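Local atomic coordinates of enterotoxin type A (Staphylococcus aureus, PDB entry 1DYQ), a protein that acts in its natural form as a superantigen, binding MHC class II and T-cell receptors to activate the host immune system, and causes staphylococcal food poisoning. Residues K11-K16 and R182-F187; T52-G57 and Y65-V70; N169-D174 and Y197-A202. The protein carries 3 engineered substitutions. All coordinates share one frame; numbering follows the deposited sequence.

From the N terminus, the chain first supplies K11-K16, a segment ahead of helix 23-32 whose partner R182-F187 lies 166 residues further on; contact 1 closes a long loop and ties the N-terminal segment to the beta-grasp domain. Nested inside it, contact 2 closes a short hairpin of the OB-fold domain, T52-G57 with Y65-V70. Contact 3 begins within the long loop at N169-D174, after helix 153-168, but ends beyond it at Y197-A202, joining two loops of the beta-grasp domain, so contacts 1 and 3 cross. These two touch: K16 NZ lies 2.7 Å from N172 O, and strands 182-188 and 195-198 are sheet neighbours. Contact 2 stands apart, its centre about 34 Å from that of contact 1.

Contact 1 (K11-K16 and R182-F187); sequences KDLRKK and RGLIVF
R182 and L13 bury more surface here than any other residues, and they do it in different ways. The isobutyl group of L13 lies over the start of strand 182-188: its CD2 methyl comes 3.5 Å from G183 O and 3.9 Å from L184 CB, while CD1 lies near G183 N and C. Leucine suits this place because its forked end spans two residues of the strand at once. The methyls rest on the backbone of G183, and the L13 and L184 side chains cross at about a right angle.

R182 works through its methylene groups. They run beside the backbone of the loop, with R182 CG 3.9 Å from R14 O and R182 CD 4.0 Å from L13 O. K15 lies alongside and points the same way, so that K15 CD rests 3.9 Å from R182 CD. Two long cationic chains can share this space because they meet through carbon, their charged groups staying apart. The bend of the arginine at chi3 (-65°) turns its head group away from the line of its methylenes; NE pairs with the terminal carboxylate of S234, and the guanidinium makes a cation-pi contact with Y232.

The two backbones are joined by water. Water 1 is hydrogen-bonded to R14 O (2.7 Å) and accepts from G183 N (2.9 Å), bridging loop and strand.

The N-terminal loop thereby covers the beginning of strand 182-188 in the beta-grasp domain. L13 also packs on Y232 of strand 226-232 and on D198 of strand 195-198, the two strands that flank 182-188 in the sheet.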
# COMPACT_ATOMS: atom_id res chain seq x y z
N LYS A 11 14.52 7.76 -16.61
CA LYS A 11 14.16 7.75 -18.03
C LYS A 11 13.36 6.51 -18.38
O LYS A 11 12.68 6.47 -19.42
CB LYS A 11 15.35 7.93 -18.95
CG LYS A 11 15.01 8.18 -20.41
CD LYS A 11 13.83 9.12 -20.56
CE LYS A 11 13.88 9.89 -21.87
NZ LYS A 11 15.16 10.65 -22.00
N ASP A 12 13.33 5.53 -17.49
CA ASP A 12 12.58 4.31 -17.66
C ASP A 12 11.19 4.37 -17.01
O ASP A 12 10.46 3.38 -17.10
CB ASP A 12 13.35 3.11 -17.11
CG ASP A 12 14.51 2.68 -17.98
OD1 ASP A 12 14.47 2.91 -19.20
OD2 ASP A 12 15.46 2.06 -17.43
N LEU A 13 10.85 5.49 -16.42
CA LEU A 13 9.54 5.65 -15.78
C LEU A 13 8.44 5.64 -16.84
O LEU A 13 8.57 6.26 -17.90
CB LEU A 13 9.46 6.91 -14.96
CG LEU A 13 10.23 6.99 -13.63
CD1 LEU A 13 10.15 8.39 -13.05
CD2 LEU A 13 9.64 5.99 -12.62
N ARG A 14 7.37 4.92 -16.54
CA ARG A 14 6.23 4.82 -17.48
C ARG A 14 5.46 6.12 -17.48
O ARG A 14 5.28 6.80 -16.48
CB ARG A 14 5.34 3.65 -17.07
CG ARG A 14 4.15 3.41 -18.01
CD ARG A 14 3.74 1.93 -17.87
NE ARG A 14 2.55 1.58 -18.59
CZ ARG A 14 1.35 1.35 -18.06
NH1 ARG A 14 1.16 1.50 -16.76
NH2 ARG A 14 0.34 0.99 -18.85
N LYS A 15 5.05 6.56 -18.69
CA LYS A 15 4.29 7.79 -18.82
C LYS A 15 2.82 7.54 -18.47
O LYS A 15 2.23 6.52 -18.87
CB LYS A 15 4.38 8.32 -20.26
CG LYS A 15 5.75 8.23 -20.87
CD LYS A 15 6.61 9.45 -20.63
CE LYS A 15 7.77 9.50 -21.63
NZ LYS A 15 7.29 9.54 -23.03
N LYS A 16 2.20 8.50 -17.83
CA LYS A 16 0.79 8.47 -17.50
C LYS A 16 -0.09 8.26 -18.72
O LYS A 16 -1.14 7.62 -18.67
CB LYS A 16 0.41 9.78 -16.80
CG LYS A 16 -1.11 9.94 -16.61
CD LYS A 16 -1.35 11.35 -16.06
CE LYS A 16 -2.79 11.65 -15.83
NZ LYS A 16 -3.05 13.03 -15.37
N ARG A 182 4.94 11.51 -14.87
CA ARG A 182 5.81 10.43 -14.44
C ARG A 182 6.10 10.60 -12.94
O ARG A 182 6.11 11.69 -12.41
CB ARG A 182 7.16 10.44 -15.17
CG ARG A 182 7.10 10.22 -16.66
CD ARG A 182 8.50 10.25 -17.29
NE ARG A 182 9.11 11.57 -17.15
CZ ARG A 182 10.40 11.78 -16.89
NH1 ARG A 182 11.22 10.77 -16.70
NH2 ARG A 182 10.86 13.02 -16.80
N GLY A 183 6.37 9.46 -12.28
CA GLY A 183 6.66 9.58 -10.84
C GLY A 183 7.23 8.29 -10.25
O GLY A 183 6.96 7.19 -10.73
N LEU A 184 8.13 8.48 -9.30
CA LEU A 184 8.84 7.39 -8.63
C LEU A 184 8.82 7.61 -7.11
O LEU A 184 8.91 8.73 -6.62
CB LEU A 184 10.33 7.43 -9.07
CG LEU A 184 11.26 6.50 -8.28
CD1 LEU A 184 10.98 5.05 -8.62
CD2 LEU A 184 12.72 6.83 -8.65
N ILE A 185 8.53 6.53 -6.36
CA ILE A 185 8.60 6.61 -4.90
C ILE A 185 9.60 5.57 -4.39
O ILE A 185 9.69 4.46 -4.90
CB ILE A 185 7.24 6.41 -4.23
CG1 ILE A 185 7.36 6.56 -2.69
CG2 ILE A 185 6.65 5.05 -4.57
CD1 ILE A 185 6.00 6.86 -2.03
N VAL A 186 10.46 6.02 -3.49
CA VAL A 186 11.51 5.18 -2.93
C VAL A 186 11.42 5.20 -1.39
O VAL A 186 11.33 6.23 -0.74
CB VAL A 186 12.91 5.72 -3.34
CG1 VAL A 186 14.02 4.85 -2.78
CG2 VAL A 186 13.02 5.82 -4.86
N PHE A 187 11.44 3.98 -0.85
CA PHE A 187 11.40 3.78 0.60
C PHE A 187 12.84 3.46 1.05
O PHE A 187 13.38 2.41 0.89
CB PHE A 187 10.44 2.60 0.92
CG PHE A 187 9.03 2.89 0.40
CD1 PHE A 187 8.14 3.62 1.11
CD2 PHE A 187 8.70 2.41 -0.88
CE1 PHE A 187 6.88 3.94 0.61
CE2 PHE A 187 7.43 2.75 -1.41
CZ PHE A 187 6.56 3.48 -0.67
O HOH W 1 6.07 7.14 -13.91

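Contact 2 (T52-G57 and Y65-V70); sequences TILFKG and YNDLLV. With SO4 (sulfate ion), chain C.
L69 drives its CD1 methyl against T52, coming within 3.5 Å of T52 CB, a tighter fit than usual for two carbons. The same methyl reaches L54 CB at 4.0 Å, so one bump of L69 fills the hollow between two residues of the partner strand. Its CG stands anti to the backbone N (chi1 -177°), leaning the side chain across the gap between the strands. At this non-hydrogen-bonded pair the two leucines meet through L69 CD1 and L54 CB; the tip of L54 turns to D67, its CD1 lying 4.0 Å from D67 CB.

F55, L68, I53 and V70 occupy the other face. The rim of the F55 ring meets V70, with CE1 3.8 Å from V70 CG2, and the ring also has L68 O at its edge, in plane. A branched V70 beside a flat phenyl group makes a compact filling, while L68 and F55 approach mainly through their CB atoms.

Four backbone bonds hold the strands in register: I53 and V70 bond each other in both directions, as do F55 and L68. At the start of its strand, D67 extends the grip past the end of strand 52-55: OD1 takes the N-H of G57 at 2.8 Å, nearly straight at 174° but from above the carboxylate plane. Y65 OH donates to O2 of a sulfate probably left from the crystallisation liquor.

The face bearing F55 and L68 packs on V86 and L88 of strand 86-91, and I53 on helix 75-81. Two antiparallel strands in sequence, one at the sheet's edge, form the beta hairpin of the toxin's OB-fold domain.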
# COMPACT_ATOMS: atom_id res chain seq x y z
N THR A 52 -3.16 -17.97 2.73
CA THR A 52 -4.07 -17.00 3.24
C THR A 52 -4.31 -17.11 4.74
O THR A 52 -4.04 -18.18 5.35
CB THR A 52 -5.47 -17.06 2.56
OG1 THR A 52 -6.07 -18.35 2.83
CG2 THR A 52 -5.33 -16.90 1.06
N ILE A 53 -4.70 -16.02 5.35
CA ILE A 53 -5.25 -16.05 6.73
C ILE A 53 -6.62 -15.45 6.66
O ILE A 53 -6.85 -14.33 6.16
CB ILE A 53 -4.38 -15.30 7.75
CG1 ILE A 53 -3.01 -15.96 7.91
CG2 ILE A 53 -5.12 -15.33 9.11
CD1 ILE A 53 -2.04 -15.13 8.74
N LEU A 54 -7.63 -16.15 7.20
CA LEU A 54 -8.98 -15.73 7.25
C LEU A 54 -9.42 -15.22 8.60
O LEU A 54 -9.30 -15.94 9.59
CB LEU A 54 -9.91 -16.91 6.80
CG LEU A 54 -11.39 -16.56 6.83
CD1 LEU A 54 -11.74 -15.50 5.80
CD2 LEU A 54 -12.22 -17.84 6.57
N PHE A 55 -9.78 -13.96 8.69
CA PHE A 55 -10.30 -13.35 9.91
C PHE A 55 -11.82 -13.35 9.86
O PHE A 55 -12.49 -12.50 9.28
CB PHE A 55 -9.74 -11.94 10.13
CG PHE A 55 -8.26 -11.90 10.38
CD1 PHE A 55 -7.37 -11.84 9.32
CD2 PHE A 55 -7.76 -11.92 11.67
CE1 PHE A 55 -6.00 -11.83 9.54
CE2 PHE A 55 -6.39 -11.90 11.89
CZ PHE A 55 -5.51 -11.85 10.84
N LYS A 56 -12.39 -14.43 10.44
CA LYS A 56 -13.83 -14.61 10.44
C LYS A 56 -14.55 -13.60 11.31
O LYS A 56 -14.05 -13.26 12.39
CB LYS A 56 -14.15 -16.04 10.96
CG LYS A 56 -13.94 -17.11 9.90
CD LYS A 56 -13.94 -18.51 10.56
CE LYS A 56 -14.23 -19.57 9.51
NZ LYS A 56 -13.76 -20.91 9.92
N GLY A 57 -15.57 -12.94 10.77
CA GLY A 57 -16.28 -11.93 11.55
C GLY A 57 -15.46 -10.71 11.87
O GLY A 57 -15.69 -9.99 12.84
N TYR A 65 -19.36 -6.82 3.78
CA TYR A 65 -18.46 -7.84 4.23
C TYR A 65 -18.70 -8.26 5.69
O TYR A 65 -18.94 -7.44 6.55
CB TYR A 65 -16.98 -7.41 4.09
CG TYR A 65 -16.70 -6.79 2.73
CD1 TYR A 65 -16.97 -7.46 1.56
CD2 TYR A 65 -16.08 -5.55 2.66
CE1 TYR A 65 -16.71 -6.89 0.32
CE2 TYR A 65 -15.83 -4.96 1.43
CZ TYR A 65 -16.15 -5.65 0.27
OH TYR A 65 -15.90 -5.05 -0.96
N ASN A 66 -18.40 -9.54 5.93
CA ASN A 66 -18.34 -10.06 7.27
C ASN A 66 -16.92 -10.52 7.61
O ASN A 66 -16.48 -10.33 8.73
CB ASN A 66 -19.29 -11.28 7.40
CG ASN A 66 -20.74 -10.84 7.38
OD1 ASN A 66 -21.12 -9.84 7.97
ND2 ASN A 66 -21.56 -11.59 6.63
N ASP A 67 -16.23 -11.11 6.64
CA ASP A 67 -14.91 -11.69 6.85
C ASP A 67 -13.83 -10.94 6.04
O ASP A 67 -14.13 -10.39 5.00
CB ASP A 67 -14.91 -13.15 6.37
CG ASP A 67 -15.88 -14.04 7.12
OD1 ASP A 67 -16.38 -13.66 8.19
OD2 ASP A 67 -16.14 -15.16 6.61
N LEU A 68 -12.61 -11.01 6.57
CA LEU A 68 -11.45 -10.46 5.86
C LEU A 68 -10.45 -11.56 5.56
O LEU A 68 -9.99 -12.28 6.48
CB LEU A 68 -10.76 -9.39 6.75
CG LEU A 68 -9.43 -8.84 6.18
CD1 LEU A 68 -9.71 -8.00 4.93
CD2 LEU A 68 -8.75 -7.96 7.24
N LEU A 69 -10.11 -11.76 4.30
CA LEU A 69 -9.16 -12.72 3.86
C LEU A 69 -7.83 -12.05 3.48
O LEU A 69 -7.89 -11.21 2.57
CB LEU A 69 -9.69 -13.52 2.65
CG LEU A 69 -8.78 -14.61 2.15
CD1 LEU A 69 -8.61 -15.73 3.19
CD2 LEU A 69 -9.24 -15.20 0.82
N VAL A 70 -6.76 -12.38 4.14
CA VAL A 70 -5.44 -11.80 3.80
C VAL A 70 -4.72 -12.76 2.91
O VAL A 70 -4.59 -13.98 3.22
CB VAL A 70 -4.62 -11.48 5.05
CG1 VAL A 70 -3.29 -10.84 4.64
CG2 VAL A 70 -5.39 -10.57 5.99
S SO4 C . -16.80 -5.49 -4.31
O1 SO4 C . -17.54 -4.36 -4.87
O2 SO4 C . -17.24 -5.92 -2.95
O3 SO4 C . -15.30 -5.08 -4.15
O4 SO4 C . -16.75 -6.65 -5.28

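Contact 3 (N169-D174 and Y197-A202); sequences NLYNSD and YDLFGA
Y171 sets the edge of its ring against the face of F200 in an offset edge-to-face pair, the centroids 5.6 Å apart and the planes at 79°. Y171 CD1 and CE1 both lie 3.8 Å from F200 CE1, the two side chains coming from opposite directions. Both residues have CG beside the backbone N (chi1 near -60°), which brings rings that start off to one side over into the shared space.

L170 wedges in beside them: its CD1 packs 3.7 Å from F200 CZ, and its CD2 reaches L199 CD1 at 4.3 Å. CD2 also lies over one face of the neighbouring Y171 ring, offset toward the rim, so a single leucine props both aromatic groups. L170 O lies 3.6 Å from F200 CZ, at the edge of that ring and near its plane, where the partly positive ring hydrogens suit an oxygen.

Tyrosine suits this place because its far end is polar. Y171 OH donates to L199 O at 2.7 Å, in the carbonyl plane and on a lone pair, while R161 NH1 of helix 153-168 donates to the same hydroxyl.

Within the type I turn from D198 to G201, D198 OD1 accepts from F200 N at 2.8 Å, an Asx turn that helps fix the backbone from which F200 projects. Both segments belong to the beta-grasp domain: the loop after helix 153-168 meets the turn after strand 195-198, and Y171 also packs on L24 and L27 of helix 23-32.

The chemistry is thus an oily cluster with one polar thread: two bonds grip the buried tyrosine hydroxyl and should fix the ring's position, and the arginine probably polarises it, strengthening its donation to L199 O.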
# COMPACT_ATOMS: atom_id res chain seq x y z
N ASN A 169 -3.00 15.94 -7.29
CA ASN A 169 -3.98 15.32 -8.19
C ASN A 169 -3.35 14.25 -9.04
O ASN A 169 -3.63 14.04 -10.22
CB ASN A 169 -4.64 16.38 -9.09
CG ASN A 169 -5.31 17.47 -8.30
OD1 ASN A 169 -5.98 17.24 -7.31
ND2 ASN A 169 -5.13 18.73 -8.75
N LEU A 170 -2.54 13.37 -8.42
CA LEU A 170 -1.73 12.41 -9.11
C LEU A 170 -2.44 11.53 -10.12
O LEU A 170 -2.00 11.28 -11.24
CB LEU A 170 -1.02 11.52 -8.05
CG LEU A 170 -0.08 10.48 -8.59
CD1 LEU A 170 1.16 11.08 -9.25
CD2 LEU A 170 0.36 9.53 -7.46
N TYR A 171 -3.61 11.00 -9.69
CA TYR A 171 -4.36 10.08 -10.54
C TYR A 171 -5.60 10.69 -11.12
O TYR A 171 -6.50 9.98 -11.58
CB TYR A 171 -4.59 8.76 -9.81
CG TYR A 171 -3.34 8.00 -9.44
CD1 TYR A 171 -2.38 7.67 -10.38
CD2 TYR A 171 -3.13 7.63 -8.11
CE1 TYR A 171 -1.23 6.97 -10.02
CE2 TYR A 171 -1.99 6.90 -7.76
CZ TYR A 171 -1.06 6.59 -8.71
OH TYR A 171 0.08 5.89 -8.36
N ASN A 172 -5.64 12.03 -11.17
CA ASN A 172 -6.70 12.72 -11.91
C ASN A 172 -6.36 12.70 -13.40
O ASN A 172 -5.19 12.61 -13.79
CB ASN A 172 -6.83 14.19 -11.48
CG ASN A 172 -7.74 14.37 -10.30
OD1 ASN A 172 -8.05 13.37 -9.62
ND2 ASN A 172 -8.16 15.59 -10.01
N SER A 173 -7.38 12.84 -14.22
CA SER A 173 -7.14 13.01 -15.66
C SER A 173 -6.43 14.35 -15.89
O SER A 173 -6.50 15.24 -15.05
CB SER A 173 -8.48 13.04 -16.41
OG SER A 173 -9.26 14.13 -15.97
N ASP A 174 -5.84 14.49 -17.06
CA ASP A 174 -5.23 15.77 -17.45
C ASP A 174 -6.27 16.89 -17.44
O ASP A 174 -5.99 17.95 -16.85
CB ASP A 174 -4.54 15.66 -18.79
CG ASP A 174 -3.36 14.76 -18.89
OD1 ASP A 174 -2.76 14.33 -17.87
OD2 ASP A 174 -2.95 14.41 -20.04
N TYR A 197 8.91 2.08 -6.38
CA TYR A 197 7.77 1.78 -7.25
C TYR A 197 7.58 2.93 -8.26
O TYR A 197 7.64 4.09 -7.86
CB TYR A 197 6.46 1.70 -6.45
CG TYR A 197 6.37 0.54 -5.49
CD1 TYR A 197 6.71 -0.74 -5.86
CD2 TYR A 197 5.83 0.74 -4.23
CE1 TYR A 197 6.63 -1.79 -4.95
CE2 TYR A 197 5.71 -0.30 -3.32
CZ TYR A 197 6.09 -1.57 -3.71
OH TYR A 197 6.00 -2.61 -2.82
N ASP A 198 7.30 2.54 -9.46
CA ASP A 198 6.88 3.54 -10.50
C ASP A 198 5.43 3.86 -10.23
O ASP A 198 4.56 2.98 -10.19
CB ASP A 198 7.15 2.92 -11.86
CG ASP A 198 6.68 3.78 -13.02
OD1 ASP A 198 5.93 4.71 -12.79
OD2 ASP A 198 7.13 3.48 -14.16
N LEU A 199 5.11 5.14 -10.01
CA LEU A 199 3.75 5.53 -9.64
C LEU A 199 2.77 5.29 -10.78
O LEU A 199 1.57 5.27 -10.48
CB LEU A 199 3.72 7.00 -9.19
CG LEU A 199 4.52 7.30 -7.92
CD1 LEU A 199 4.56 8.83 -7.67
CD2 LEU A 199 3.88 6.64 -6.70
N PHE A 200 3.23 5.15 -12.00
CA PHE A 200 2.40 4.85 -13.16
C PHE A 200 2.79 3.54 -13.82
O PHE A 200 2.46 3.28 -14.98
CB PHE A 200 2.49 6.00 -14.19
CG PHE A 200 1.96 7.29 -13.67
CD1 PHE A 200 0.58 7.51 -13.58
CD2 PHE A 200 2.79 8.28 -13.17
CE1 PHE A 200 0.07 8.68 -13.12
CE2 PHE A 200 2.28 9.47 -12.70
CZ PHE A 200 0.91 9.69 -12.67
N GLY A 201 3.39 2.62 -13.06
CA GLY A 201 3.93 1.41 -13.58
C GLY A 201 2.95 0.27 -13.73
O GLY A 201 3.26 -0.71 -14.42
N ALA A 202 1.80 0.35 -13.06
CA ALA A 202 0.90 -0.81 -13.07
C ALA A 202 -0.11 -0.81 -14.18
O ALA A 202 -0.40 0.20 -14.81
CB ALA A 202 0.21 -0.90 -11.70